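Local structure of V-type ATP synthase alpha chain (Nanoarchaeum equitans Kin4-M, 5BN3) at residues 77-80 / 86-89; 108-113 / 177-182; 69-74 / 305-310. The protein is the A subunit of an archaeal V-type ATP synthase, a P-loop nucleotide-binding protein that carries bound ADP and magnesium in this structure. All blocks are in the same frame, centred on the assembly; numbering follows the deposited sequence.

In the fold
The three contacts lie close together, with centres 11 to 15 Å apart, where the chain passes from strand 68-71 to the short strand 79-80 and on to helix 87-94. Interactions 2 and 3 have centres about 11 Å apart and meet directly: strands 68-71 and 180-183 pair antiparallel, and Arg110 NH2 forms a salt bridge of 2.6 Å with Glu70 OE2. Interaction 1 touches interaction 3 where Phe80 CZ packs 3.6 Å from Gly74 O. Interactions 1 and 2 do not touch, their nearest atoms being about 5 Å apart. The side chain of Ile79 lies about 8 Å from a bound magnesium ion, and that of Tyr307 about 13 Å from a bound magnesium ion.

Interaction 1 (77-80 / 86-89); sequences ANIF and PLKD
Leu87 meets Ile79 through both backbone and side chain. From its CB, which lies 4.2 Å from Ile79 CG2 and 4.0 Å from Ile79 O, the leucine rises through CG, still near the same carbonyl oxygen, to CD1. This methyl group makes the closest side-chain approach of the pair, 3.8 Å to Ile79 CG1, and rests almost as near to Ile79 CD1. Ile79 is extended, with CG1 anti to the backbone N (chi1 180°), which carries its longer branch to the leucine CD1 methyl at a slant while CG2 stays near the leucine CB. Ile99 also touches Leu87, and Leu282 and Ala284 of strand 280-285 lie against Ile79, continuing the apolar layer.

The backbone bond runs from Leu87 N to Ile79 O, 3.1 Å long and nearly straight at 166°, with the donor tilted 24° from the carbonyl plane. The same oxygen accepts from a water, which in turn receives the N-H of Lys88. Pro86, at the N-cap position, forms a single beta bridge with Phe80. CD2 of the phenylalanine lies 3.7 Å from Pro86 CA, and CE2 approaches Pro86 CB, the ring crossing the proline obliquely. The helix start also touches another chain: Asn100 of NEQ263 donates a hydrogen bond from ND2 to Leu87 O. The chemistry thus divides in two: apolar carbons pack in the buried part, while Ile79 O takes the Leu87 N-H directly and its water takes that of Lys88, two N-H groups at the helix start that lack acceptors within the helix.

Interaction 2 (108-113 / 177-182); sequences LDRKKV and KLYHEW
Apolar contact between Leu108 and Tyr179 is the closest approach here: methyl CD1 of the leucine lies 3.8 Å from Tyr179 CB, and the two side chains run at a slant to one another. The tyrosine CG sits between its backbone N and carbonyl carbon (chi1 82°), turning the ring toward the guanidinium of Arg110. Leu75 also packs on Leu108.

The charged contact is looser. Arg110 CZ stands 5.5 Å from the centroid of the Tyr179 ring, 29° off its normal, at most a weak cation-pi attraction. The guanidinium finds its strong partner in Glu70, a salt bridge to strand 68-71, and NH1 adds a weak bond to Leu108 O. Tyr179 OH reaches Glu165 in a weak hydrogen bond.

This pairing joins the loop leading into strand 114-118 to the approach to strand 180-183, both in the barrel-sandwich domain of the family, and Glu70 ties the loop to the two-stranded antiparallel sheet that 68-71 forms with 180-183.

Side-chain-to-backbone hydrogen bonds shape the loop itself. Asp109 OD1 accepts from Lys111 N at 2.9 Å, close to the carboxylate plane on the anti side, and from Lys112 N at 3.3 Å, well above that plane, forming an Asx turn within an Asx motif.

Interaction 3 (69-74 / 305-310); sequences IELGPG and GEYFRD
Leu71, the last residue of strand 68-71, lays its side chain over one face of the Tyr307 ring. Its CB stands 3.6 Å from the ring centroid, only 8° off the normal, a well-centred CH-pi contact. Farther along the leucine, CD1 and CD2 reach back to the root of the tyrosine, each 3.9 Å from Tyr307 CB, so that the two side chains run past each other in opposite senses. Tyr307 CG is anti to its backbone N (chi1 170°), which carries the ring from helix 293-309 toward Gly72.

At Gly72 the strand has ended, and CA lies 3.5 Å from Tyr307 OH. The Gly72 N is buried near the ring at CE2, 3.9 Å away, without a polar partner in the model. The hydroxyl is itself hydrogen-bonded to His142 of strand 140-145, which fixes the end of the tyrosine. Beyond it, Pro73 packs on that same histidine, and Gly74 hands the chain on toward strand 79-80 by accepting a hydrogen bond from Asn78.

The arrangement is a CH-pi packing of a helix residue of the P-loop nucleotide-binding domain against the end of strand 68-71, in the small antiparallel sheet of 68-71 and 180-183.

Interaction 1 (77-80 / 86-89)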
ATOM      1  N   ALA A  77     -31.281  17.307 -31.430  1.00 36.82           N
ATOM      2  CA  ALA A  77     -30.311  17.431 -32.521  1.00 31.98           C
ATOM      3  C   ALA A  77     -29.282  18.538 -32.323  1.00 42.14           C
ATOM      4  O   ALA A  77     -28.581  18.911 -33.265  1.00 43.92           O
ATOM      5  CB  ALA A  77     -31.020  17.588 -33.870  1.00 36.22           C
ATOM      6  N   ASN A  78     -29.181  19.051 -31.101  1.00 34.18           N
ATOM      7  CA  ASN A  78     -28.228  20.118 -30.805  1.00 34.57           C
ATOM      8  C   ASN A  78     -27.200  19.726 -29.746  1.00 34.30           C
ATOM      9  O   ASN A  78     -27.407  18.779 -28.984  1.00 37.91           O
ATOM     10  CB  ASN A  78     -28.964  21.396 -30.392  1.00 33.13           C
ATOM     11  CG  ASN A  78     -29.571  22.122 -31.575  1.00 39.01           C
ATOM     12  OD1 ASN A  78     -28.881  22.426 -32.549  1.00 40.08           O
ATOM     13  ND2 ASN A  78     -30.870  22.391 -31.504  1.00 40.40           N
ATOM     14  N   ILE A  79     -26.093  20.462 -29.708  1.00 30.93           N
ATOM     15  CA  ILE A  79     -25.035  20.215 -28.732  1.00 29.25           C
ATOM     16  C   ILE A  79     -24.871  21.404 -27.783  1.00 34.15           C
ATOM     17  O   ILE A  79     -24.829  22.559 -28.213  1.00 37.50           O
ATOM     18  CB  ILE A  79     -23.697  19.854 -29.423  1.00 35.17           C
ATOM     19  CG1 ILE A  79     -22.593  19.609 -28.390  1.00 33.39           C
ATOM     20  CG2 ILE A  79     -23.287  20.931 -30.422  1.00 35.73           C
ATOM     21  CD1 ILE A  79     -21.304  19.075 -28.994  1.00 37.10           C
ATOM     22  N   PHE A  80     -24.797  21.113 -26.489  1.00 29.92           N
ATOM     23  CA  PHE A  80     -24.709  22.156 -25.471  1.00 35.48           C
ATOM     24  C   PHE A  80     -23.515  21.892 -24.564  1.00 42.71           C
ATOM     25  O   PHE A  80     -23.012  20.769 -24.515  1.00 40.08           O
ATOM     26  CB  PHE A  80     -25.993  22.180 -24.640  1.00 31.90           C
ATOM     27  CG  PHE A  80     -27.243  22.351 -25.457  1.00 34.90           C
ATOM     28  CD1 PHE A  80     -27.893  21.250 -25.998  1.00 32.85           C
ATOM     29  CD2 PHE A  80     -27.771  23.614 -25.683  1.00 40.81           C
ATOM     30  CE1 PHE A  80     -29.041  21.405 -26.751  1.00 36.07           C
ATOM     31  CE2 PHE A  80     -28.923  23.776 -26.435  1.00 36.76           C
ATOM     32  CZ  PHE A  80     -29.559  22.670 -26.969  1.00 44.29           C
ATOM     33  N   PRO A  86     -25.568  26.674 -25.953  1.00 40.71           N
ATOM     34  CA  PRO A  86     -25.469  26.054 -27.280  1.00 42.63           C
ATOM     35  C   PRO A  86     -24.145  26.373 -27.963  1.00 47.33           C
ATOM     36  O   PRO A  86     -23.839  27.544 -28.198  1.00 40.91           O
ATOM     37  CB  PRO A  86     -26.633  26.692 -28.049  1.00 46.54           C
ATOM     38  CG  PRO A  86     -26.845  28.012 -27.383  1.00 46.31           C
ATOM     39  CD  PRO A  86     -26.516  27.803 -25.930  1.00 43.97           C
ATOM     40  N   LEU A  87     -23.378  25.336 -28.290  1.00 35.25           N
ATOM     41  CA  LEU A  87     -22.040  25.510 -28.846  1.00 35.61           C
ATOM     42  C   LEU A  87     -22.051  26.023 -30.287  1.00 35.18           C
ATOM     43  O   LEU A  87     -21.092  26.652 -30.734  1.00 35.59           O
ATOM     44  CB  LEU A  87     -21.256  24.201 -28.751  1.00 43.46           C
ATOM     45  CG  LEU A  87     -20.924  23.754 -27.324  1.00 39.85           C
ATOM     46  CD1 LEU A  87     -20.198  22.424 -27.318  1.00 48.44           C
ATOM     47  CD2 LEU A  87     -20.083  24.813 -26.644  1.00 49.10           C
ATOM     48  N   LYS A  88     -23.131  25.743 -31.009  1.00 44.56           N
ATOM     49  CA  LYS A  88     -23.280  26.224 -32.379  1.00 46.10           C
ATOM     50  C   LYS A  88     -23.435  27.738 -32.378  1.00 44.69           C
ATOM     51  O   LYS A  88     -22.819  28.436 -33.187  1.00 46.37           O
ATOM     52  CB  LYS A  88     -24.489  25.563 -33.048  1.00 44.86           C
ATOM     53  CG  LYS A  88     -24.805  26.086 -34.443  1.00 50.51           C
ATOM     54  CD  LYS A  88     -25.924  25.279 -35.096  1.00 54.97           C
ATOM     55  CE  LYS A  88     -26.341  25.879 -36.431  1.00 70.74           C
ATOM     56  NZ  LYS A  88     -26.978  27.214 -36.271  1.00 82.43           N
ATOM     57  N   ASP A  89     -24.250  28.244 -31.454  1.00 40.79           N
ATOM     58  CA  ASP A  89     -24.477  29.682 -31.332  1.00 47.39           C
ATOM     59  C   ASP A  89     -23.235  30.416 -30.823  1.00 53.54           C
ATOM     60  O   ASP A  89     -22.959  31.535 -31.249  1.00 49.73           O
ATOM     61  CB  ASP A  89     -25.682  29.967 -30.425  1.00 52.09           C
ATOM     62  CG  ASP A  89     -26.987  29.441 -31.000  1.00 62.65           C
ATOM     63  OD1 ASP A  89     -26.997  29.012 -32.174  1.00 72.02           O
ATOM     64  OD2 ASP A  89     -28.006  29.466 -30.278  1.00 80.94           O
TER
HETATM   65  O   HOH W   1     -25.640  24.111 -30.409  1.00 33.74           O

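Interaction 2 (108-113 / 177-182)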
ATOM      1  N   LEU A 108     -32.296  27.722 -25.479  1.00 42.57           N
ATOM      2  CA  LEU A 108     -33.203  27.450 -26.587  1.00 49.15           C
ATOM      3  C   LEU A 108     -33.233  28.608 -27.586  1.00 50.22           C
ATOM      4  O   LEU A 108     -33.294  29.776 -27.192  1.00 39.64           O
ATOM      5  CB  LEU A 108     -34.610  27.169 -26.052  1.00 46.27           C
ATOM      6  CG  LEU A 108     -34.697  26.047 -25.012  1.00 50.19           C
ATOM      7  CD1 LEU A 108     -36.102  25.921 -24.443  1.00 41.15           C
ATOM      8  CD2 LEU A 108     -34.260  24.739 -25.628  1.00 34.56           C
ATOM      9  N   ASP A 109     -33.185  28.272 -28.875  1.00 34.02           N
ATOM     10  CA  ASP A 109     -33.211  29.263 -29.955  1.00 41.78           C
ATOM     11  C   ASP A 109     -34.447  30.156 -29.834  1.00 48.05           C
ATOM     12  O   ASP A 109     -35.575  29.663 -29.799  1.00 40.95           O
ATOM     13  CB  ASP A 109     -33.187  28.556 -31.316  1.00 40.39           C
ATOM     14  CG  ASP A 109     -32.830  29.489 -32.464  1.00 64.83           C
ATOM     15  OD1 ASP A 109     -33.291  30.650 -32.476  1.00 61.15           O
ATOM     16  OD2 ASP A 109     -32.084  29.055 -33.367  1.00 83.48           O
ATOM     17  N   ARG A 110     -34.222  31.465 -29.759  1.00 45.87           N
ATOM     18  CA  ARG A 110     -35.292  32.429 -29.501  1.00 55.87           C
ATOM     19  C   ARG A 110     -35.986  32.916 -30.772  1.00 51.42           C
ATOM     20  O   ARG A 110     -36.959  33.667 -30.702  1.00 52.09           O
ATOM     21  CB  ARG A 110     -34.742  33.634 -28.728  1.00 48.89           C
ATOM     22  CG  ARG A 110     -34.271  33.328 -27.311  1.00 46.86           C
ATOM     23  CD  ARG A 110     -35.423  32.863 -26.436  1.00 55.20           C
ATOM     24  NE  ARG A 110     -35.117  32.952 -25.009  1.00 59.14           N
ATOM     25  CZ  ARG A 110     -34.642  31.949 -24.276  1.00 67.21           C
ATOM     26  NH1 ARG A 110     -34.408  30.769 -24.833  1.00 48.57           N
ATOM     27  NH2 ARG A 110     -34.397  32.128 -22.986  1.00 56.44           N
ATOM     28  N   LYS A 111     -35.486  32.488 -31.927  1.00 44.84           N
ATOM     29  CA  LYS A 111     -36.009  32.963 -33.208  1.00 58.07           C
ATOM     30  C   LYS A 111     -36.682  31.867 -34.028  1.00 58.17           C
ATOM     31  O   LYS A 111     -37.510  32.153 -34.894  1.00 52.85           O
ATOM     32  CB  LYS A 111     -34.900  33.629 -34.025  1.00 61.94           C
ATOM     33  CG  LYS A 111     -34.467  34.977 -33.479  1.00 62.00           C
ATOM     34  CD  LYS A 111     -33.268  35.524 -34.231  1.00 78.92           C
ATOM     35  CE  LYS A 111     -32.985  36.958 -33.825  1.00 98.92           C
ATOM     36  NZ  LYS A 111     -34.132  37.853 -34.146  1.00107.17           N
ATOM     37  N   LYS A 112     -36.316  30.618 -33.758  1.00 47.02           N
ATOM     38  CA  LYS A 112     -36.936  29.470 -34.417  1.00 47.62           C
ATOM     39  C   LYS A 112     -38.454  29.482 -34.226  1.00 46.81           C
ATOM     40  O   LYS A 112     -38.948  29.683 -33.113  1.00 44.34           O
ATOM     41  CB  LYS A 112     -36.350  28.167 -33.867  1.00 44.10           C
ATOM     42  CG  LYS A 112     -37.134  26.922 -34.234  1.00 47.35           C
ATOM     43  CD  LYS A 112     -36.839  26.439 -35.646  1.00 62.45           C
ATOM     44  CE  LYS A 112     -37.705  25.232 -35.989  1.00 68.36           C
ATOM     45  NZ  LYS A 112     -37.335  24.617 -37.299  1.00 71.48           N
ATOM     46  N   VAL A 113     -39.190  29.278 -35.316  1.00 42.78           N
ATOM     47  CA  VAL A 113     -40.648  29.308 -35.267  1.00 43.77           C
ATOM     48  C   VAL A 113     -41.234  27.901 -35.187  1.00 36.18           C
ATOM     49  O   VAL A 113     -41.016  27.077 -36.075  1.00 47.34           O
ATOM     50  CB  VAL A 113     -41.242  30.048 -36.484  1.00 44.54           C
ATOM     51  CG1 VAL A 113     -42.756  29.987 -36.449  1.00 40.54           C
ATOM     52  CG2 VAL A 113     -40.778  31.498 -36.501  1.00 42.66           C
ATOM     53  N   LYS A 177     -45.675  29.181 -21.462  1.00 42.66           N
ATOM     54  CA  LYS A 177     -44.815  29.178 -22.642  1.00 43.97           C
ATOM     55  C   LYS A 177     -44.654  27.773 -23.206  1.00 42.89           C
ATOM     56  O   LYS A 177     -45.220  26.817 -22.676  1.00 44.77           O
ATOM     57  CB  LYS A 177     -43.436  29.761 -22.315  1.00 51.81           C
ATOM     58  CG  LYS A 177     -43.344  31.273 -22.425  1.00 61.04           C
ATOM     59  CD  LYS A 177     -44.089  31.979 -21.303  1.00 69.06           C
ATOM     60  CE  LYS A 177     -44.029  33.491 -21.476  1.00 76.97           C
ATOM     61  NZ  LYS A 177     -42.633  33.995 -21.623  1.00 77.23           N
ATOM     62  N   LEU A 178     -43.887  27.660 -24.285  1.00 43.58           N
ATOM     63  CA  LEU A 178     -43.540  26.363 -24.855  1.00 48.81           C
ATOM     64  C   LEU A 178     -42.426  25.717 -24.037  1.00 49.04           C
ATOM     65  O   LEU A 178     -42.093  24.547 -24.234  1.00 40.06           O
ATOM     66  CB  LEU A 178     -43.101  26.513 -26.314  1.00 37.41           C
ATOM     67  CG  LEU A 178     -44.200  26.804 -27.339  1.00 39.60           C
ATOM     68  CD1 LEU A 178     -43.610  27.093 -28.707  1.00 44.63           C
ATOM     69  CD2 LEU A 178     -45.152  25.633 -27.422  1.00 37.67           C
ATOM     70  N   TYR A 179     -41.859  26.492 -23.115  1.00 38.39           N
ATOM     71  CA  TYR A 179     -40.774  26.014 -22.265  1.00 43.16           C
ATOM     72  C   TYR A 179     -40.967  26.445 -20.817  1.00 47.76           C
ATOM     73  O   TYR A 179     -41.696  27.399 -20.536  1.00 44.09           O
ATOM     74  CB  TYR A 179     -39.432  26.553 -22.766  1.00 35.57           C
ATOM     75  CG  TYR A 179     -39.119  27.964 -22.307  1.00 46.56           C
ATOM     76  CD1 TYR A 179     -39.647  29.065 -22.967  1.00 47.63           C
ATOM     77  CD2 TYR A 179     -38.282  28.191 -21.223  1.00 45.86           C
ATOM     78  CE1 TYR A 179     -39.357  30.348 -22.556  1.00 50.76           C
ATOM     79  CE2 TYR A 179     -37.990  29.470 -20.805  1.00 60.43           C
ATOM     80  CZ  TYR A 179     -38.528  30.544 -21.475  1.00 69.07           C
ATOM     81  OH  TYR A 179     -38.235  31.821 -21.061  1.00 62.05           O
ATOM     82  N   HIS A 180     -40.303  25.745 -19.903  1.00 43.87           N
ATOM     83  CA  HIS A 180     -40.205  26.203 -18.520  1.00 41.42           C
ATOM     84  C   HIS A 180     -38.823  25.899 -17.954  1.00 49.02           C
ATOM     85  O   HIS A 180     -38.099  25.051 -18.481  1.00 41.21           O
ATOM     86  CB  HIS A 180     -41.311  25.606 -17.640  1.00 42.66           C
ATOM     87  CG  HIS A 180     -41.151  24.142 -17.357  1.00 48.71           C
ATOM     88  ND1 HIS A 180     -41.562  23.166 -18.235  1.00 48.30           N
ATOM     89  CD2 HIS A 180     -40.649  23.495 -16.278  1.00 51.73           C
ATOM     90  CE1 HIS A 180     -41.308  21.975 -17.716  1.00 54.61           C
ATOM     91  NE2 HIS A 180     -40.755  22.147 -16.531  1.00 41.54           N
ATOM     92  N   GLU A 181     -38.451  26.611 -16.895  1.00 40.01           N
ATOM     93  CA  GLU A 181     -37.148  26.427 -16.270  1.00 37.67           C
ATOM     94  C   GLU A 181     -37.251  25.468 -15.092  1.00 41.86           C
ATOM     95  O   GLU A 181     -38.271  25.427 -14.403  1.00 42.25           O
ATOM     96  CB  GLU A 181     -36.587  27.771 -15.799  1.00 50.95           C
ATOM     97  CG  GLU A 181     -36.238  28.732 -16.922  1.00 50.67           C
ATOM     98  CD  GLU A 181     -35.612  30.015 -16.409  1.00 82.24           C
ATOM     99  OE1 GLU A 181     -35.953  30.429 -15.281  1.00 83.21           O
ATOM    100  OE2 GLU A 181     -34.775  30.602 -17.126  1.00 85.67           O
ATOM    101  N   TRP A 182     -36.192  24.698 -14.861  1.00 38.86           N
ATOM    102  CA  TRP A 182     -36.171  23.761 -13.746  1.00 37.44           C
ATOM    103  C   TRP A 182     -34.777  23.644 -13.136  1.00 36.09           C
ATOM    104  O   TRP A 182     -33.787  23.537 -13.862  1.00 36.46           O
ATOM    105  CB  TRP A 182     -36.666  22.385 -14.196  1.00 41.25           C
ATOM    106  CG  TRP A 182     -36.890  21.453 -13.059  1.00 35.37           C
ATOM    107  CD1 TRP A 182     -36.005  20.548 -12.553  1.00 40.95           C
ATOM    108  CD2 TRP A 182     -38.077  21.342 -12.268  1.00 36.01           C
ATOM    109  NE1 TRP A 182     -36.572  19.874 -11.497  1.00 38.96           N
ATOM    110  CE2 TRP A 182     -37.845  20.345 -11.303  1.00 46.64           C
ATOM    111  CE3 TRP A 182     -39.316  21.989 -12.285  1.00 40.22           C
ATOM    112  CZ2 TRP A 182     -38.807  19.978 -10.363  1.00 42.77           C
ATOM    113  CZ3 TRP A 182     -40.268  21.627 -11.354  1.00 40.13           C
ATOM    114  CH2 TRP A 182     -40.010  20.630 -10.405  1.00 46.52           C
TER

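Interaction 3 (69-74 / 305-310)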
ATOM      1  N   ILE A  69     -32.194  24.774 -16.098  1.00 40.05           N
ATOM      2  CA  ILE A  69     -32.123  24.478 -17.523  1.00 38.80           C
ATOM      3  C   ILE A  69     -33.473  24.776 -18.169  1.00 33.54           C
ATOM      4  O   ILE A  69     -34.524  24.524 -17.571  1.00 36.60           O
ATOM      5  CB  ILE A  69     -31.730  23.002 -17.780  1.00 39.57           C
ATOM      6  CG1 ILE A  69     -31.702  22.697 -19.279  1.00 39.85           C
ATOM      7  CG2 ILE A  69     -32.694  22.056 -17.080  1.00 35.25           C
ATOM      8  CD1 ILE A  69     -30.702  23.530 -20.049  1.00 45.97           C
ATOM      9  N   GLU A  70     -33.445  25.341 -19.373  1.00 38.99           N
ATOM     10  CA  GLU A  70     -34.671  25.577 -20.125  1.00 33.65           C
ATOM     11  C   GLU A  70     -35.130  24.282 -20.783  1.00 46.62           C
ATOM     12  O   GLU A  70     -34.378  23.656 -21.533  1.00 46.59           O
ATOM     13  CB  GLU A  70     -34.455  26.658 -21.189  1.00 41.60           C
ATOM     14  CG  GLU A  70     -34.284  28.065 -20.627  1.00 42.29           C
ATOM     15  CD  GLU A  70     -33.924  29.079 -21.696  1.00 57.56           C
ATOM     16  OE1 GLU A  70     -33.856  28.701 -22.886  1.00 43.65           O
ATOM     17  OE2 GLU A  70     -33.701  30.257 -21.348  1.00 57.28           O
ATOM     18  N   LEU A  71     -36.365  23.885 -20.497  1.00 33.74           N
ATOM     19  CA  LEU A  71     -36.921  22.653 -21.044  1.00 32.20           C
ATOM     20  C   LEU A  71     -38.031  22.960 -22.045  1.00 41.08           C
ATOM     21  O   LEU A  71     -39.094  23.451 -21.669  1.00 39.18           O
ATOM     22  CB  LEU A  71     -37.470  21.780 -19.915  1.00 31.54           C
ATOM     23  CG  LEU A  71     -36.465  21.403 -18.823  1.00 37.98           C
ATOM     24  CD1 LEU A  71     -37.165  20.772 -17.631  1.00 34.91           C
ATOM     25  CD2 LEU A  71     -35.421  20.458 -19.387  1.00 31.47           C
ATOM     26  N   GLY A  72     -37.778  22.663 -23.317  1.00 36.66           N
ATOM     27  CA  GLY A  72     -38.757  22.880 -24.370  1.00 35.65           C
ATOM     28  C   GLY A  72     -38.178  22.546 -25.731  1.00 46.54           C
ATOM     29  O   GLY A  72     -37.094  21.964 -25.817  1.00 38.86           O
ATOM     30  N   PRO A  73     -38.902  22.903 -26.804  1.00 38.75           N
ATOM     31  CA  PRO A  73     -38.415  22.692 -28.171  1.00 42.09           C
ATOM     32  C   PRO A  73     -37.115  23.452 -28.417  1.00 46.33           C
ATOM     33  O   PRO A  73     -37.001  24.613 -28.016  1.00 37.32           O
ATOM     34  CB  PRO A  73     -39.534  23.283 -29.035  1.00 38.55           C
ATOM     35  CG  PRO A  73     -40.757  23.181 -28.183  1.00 35.92           C
ATOM     36  CD  PRO A  73     -40.276  23.434 -26.783  1.00 38.34           C
ATOM     37  N   GLY A  74     -36.148  22.800 -29.059  1.00 30.77           N
ATOM     38  CA  GLY A  74     -34.861  23.420 -29.323  1.00 35.22           C
ATOM     39  C   GLY A  74     -33.670  22.641 -28.789  1.00 39.02           C
ATOM     40  O   GLY A  74     -32.522  22.993 -29.064  1.00 37.41           O
ATOM     41  N   GLY A 305     -33.413  14.380 -19.217  1.00 36.89           N
ATOM     42  CA  GLY A 305     -33.910  13.017 -19.329  1.00 34.50           C
ATOM     43  C   GLY A 305     -35.239  12.829 -18.629  1.00 30.76           C
ATOM     44  O   GLY A 305     -36.147  12.188 -19.166  1.00 35.72           O
ATOM     45  N   GLU A 306     -35.349  13.385 -17.426  1.00 29.80           N
ATOM     46  CA  GLU A 306     -36.588  13.326 -16.663  1.00 32.62           C
ATOM     47  C   GLU A 306     -37.699  14.072 -17.390  1.00 36.52           C
ATOM     48  O   GLU A 306     -38.855  13.657 -17.357  1.00 35.23           O
ATOM     49  CB  GLU A 306     -36.389  13.943 -15.277  1.00 37.47           C
ATOM     50  CG  GLU A 306     -35.533  13.128 -14.323  1.00 41.51           C
ATOM     51  CD  GLU A 306     -35.330  13.838 -12.999  1.00 46.96           C
ATOM     52  OE1 GLU A 306     -35.224  15.085 -13.005  1.00 55.04           O
ATOM     53  OE2 GLU A 306     -35.282  13.156 -11.954  1.00 51.38           O
ATOM     54  N   TYR A 307     -37.336  15.178 -18.034  1.00 34.36           N
ATOM     55  CA  TYR A 307     -38.295  16.015 -18.753  1.00 29.93           C
ATOM     56  C   TYR A 307     -38.987  15.255 -19.878  1.00 37.01           C
ATOM     57  O   TYR A 307     -40.207  15.321 -20.026  1.00 36.87           O
ATOM     58  CB  TYR A 307     -37.596  17.267 -19.298  1.00 31.67           C
ATOM     59  CG  TYR A 307     -38.430  18.092 -20.253  1.00 37.35           C
ATOM     60  CD1 TYR A 307     -39.565  18.763 -19.818  1.00 36.57           C
ATOM     61  CD2 TYR A 307     -38.069  18.217 -21.587  1.00 32.32           C
ATOM     62  CE1 TYR A 307     -40.324  19.525 -20.691  1.00 35.13           C
ATOM     63  CE2 TYR A 307     -38.821  18.974 -22.466  1.00 37.09           C
ATOM     64  CZ  TYR A 307     -39.946  19.625 -22.011  1.00 44.01           C
ATOM     65  OH  TYR A 307     -40.695  20.380 -22.883  1.00 37.46           O
ATOM     66  N   PHE A 308     -38.210  14.529 -20.671  1.00 30.78           N
ATOM     67  CA  PHE A 308     -38.789  13.749 -21.759  1.00 32.30           C
ATOM     68  C   PHE A 308     -39.493  12.503 -21.226  1.00 32.56           C
ATOM     69  O   PHE A 308     -40.458  12.024 -21.822  1.00 36.92           O
ATOM     70  CB  PHE A 308     -37.725  13.396 -22.799  1.00 32.08           C
ATOM     71  CG  PHE A 308     -37.391  14.530 -23.727  1.00 36.63           C
ATOM     72  CD1 PHE A 308     -38.215  14.825 -24.804  1.00 34.96           C
ATOM     73  CD2 PHE A 308     -36.256  15.303 -23.525  1.00 34.90           C
ATOM     74  CE1 PHE A 308     -37.915  15.869 -25.664  1.00 32.80           C
ATOM     75  CE2 PHE A 308     -35.948  16.347 -24.382  1.00 33.11           C
ATOM     76  CZ  PHE A 308     -36.780  16.632 -25.452  1.00 33.53           C
ATOM     77  N   ARG A 309     -39.011  11.989 -20.097  1.00 34.68           N
ATOM     78  CA  ARG A 309     -39.693  10.905 -19.396  1.00 36.14           C
ATOM     79  C   ARG A 309     -41.093  11.346 -18.975  1.00 36.78           C
ATOM     80  O   ARG A 309     -42.056  10.583 -19.079  1.00 37.87           O
ATOM     81  CB  ARG A 309     -38.891  10.486 -18.163  1.00 31.23           C
ATOM     82  CG  ARG A 309     -39.571   9.429 -17.300  1.00 30.24           C
ATOM     83  CD  ARG A 309     -39.067   9.494 -15.872  1.00 38.92           C
ATOM     84  NE  ARG A 309     -39.445  10.751 -15.228  1.00 36.45           N
ATOM     85  CZ  ARG A 309     -39.023  11.139 -14.029  1.00 40.93           C
ATOM     86  NH1 ARG A 309     -38.198  10.370 -13.331  1.00 36.03           N
ATOM     87  NH2 ARG A 309     -39.420  12.302 -13.531  1.00 36.23           N
ATOM     88  N   ASP A 310     -41.202  12.587 -18.510  1.00 33.53           N
ATOM     89  CA  ASP A 310     -42.476  13.128 -18.042  1.00 42.58           C
ATOM     90  C   ASP A 310     -43.502  13.292 -19.167  1.00 37.83           C
ATOM     91  O   ASP A 310     -44.698  13.425 -18.908  1.00 39.50           O
ATOM     92  CB  ASP A 310     -42.248  14.466 -17.331  1.00 34.35           C
ATOM     93  CG  ASP A 310     -41.493  14.316 -16.024  1.00 53.18           C
ATOM     94  OD1 ASP A 310     -41.471  13.199 -15.462  1.00 46.95           O
ATOM     95  OD2 ASP A 310     -40.931  15.327 -15.551  1.00 46.02           O
TER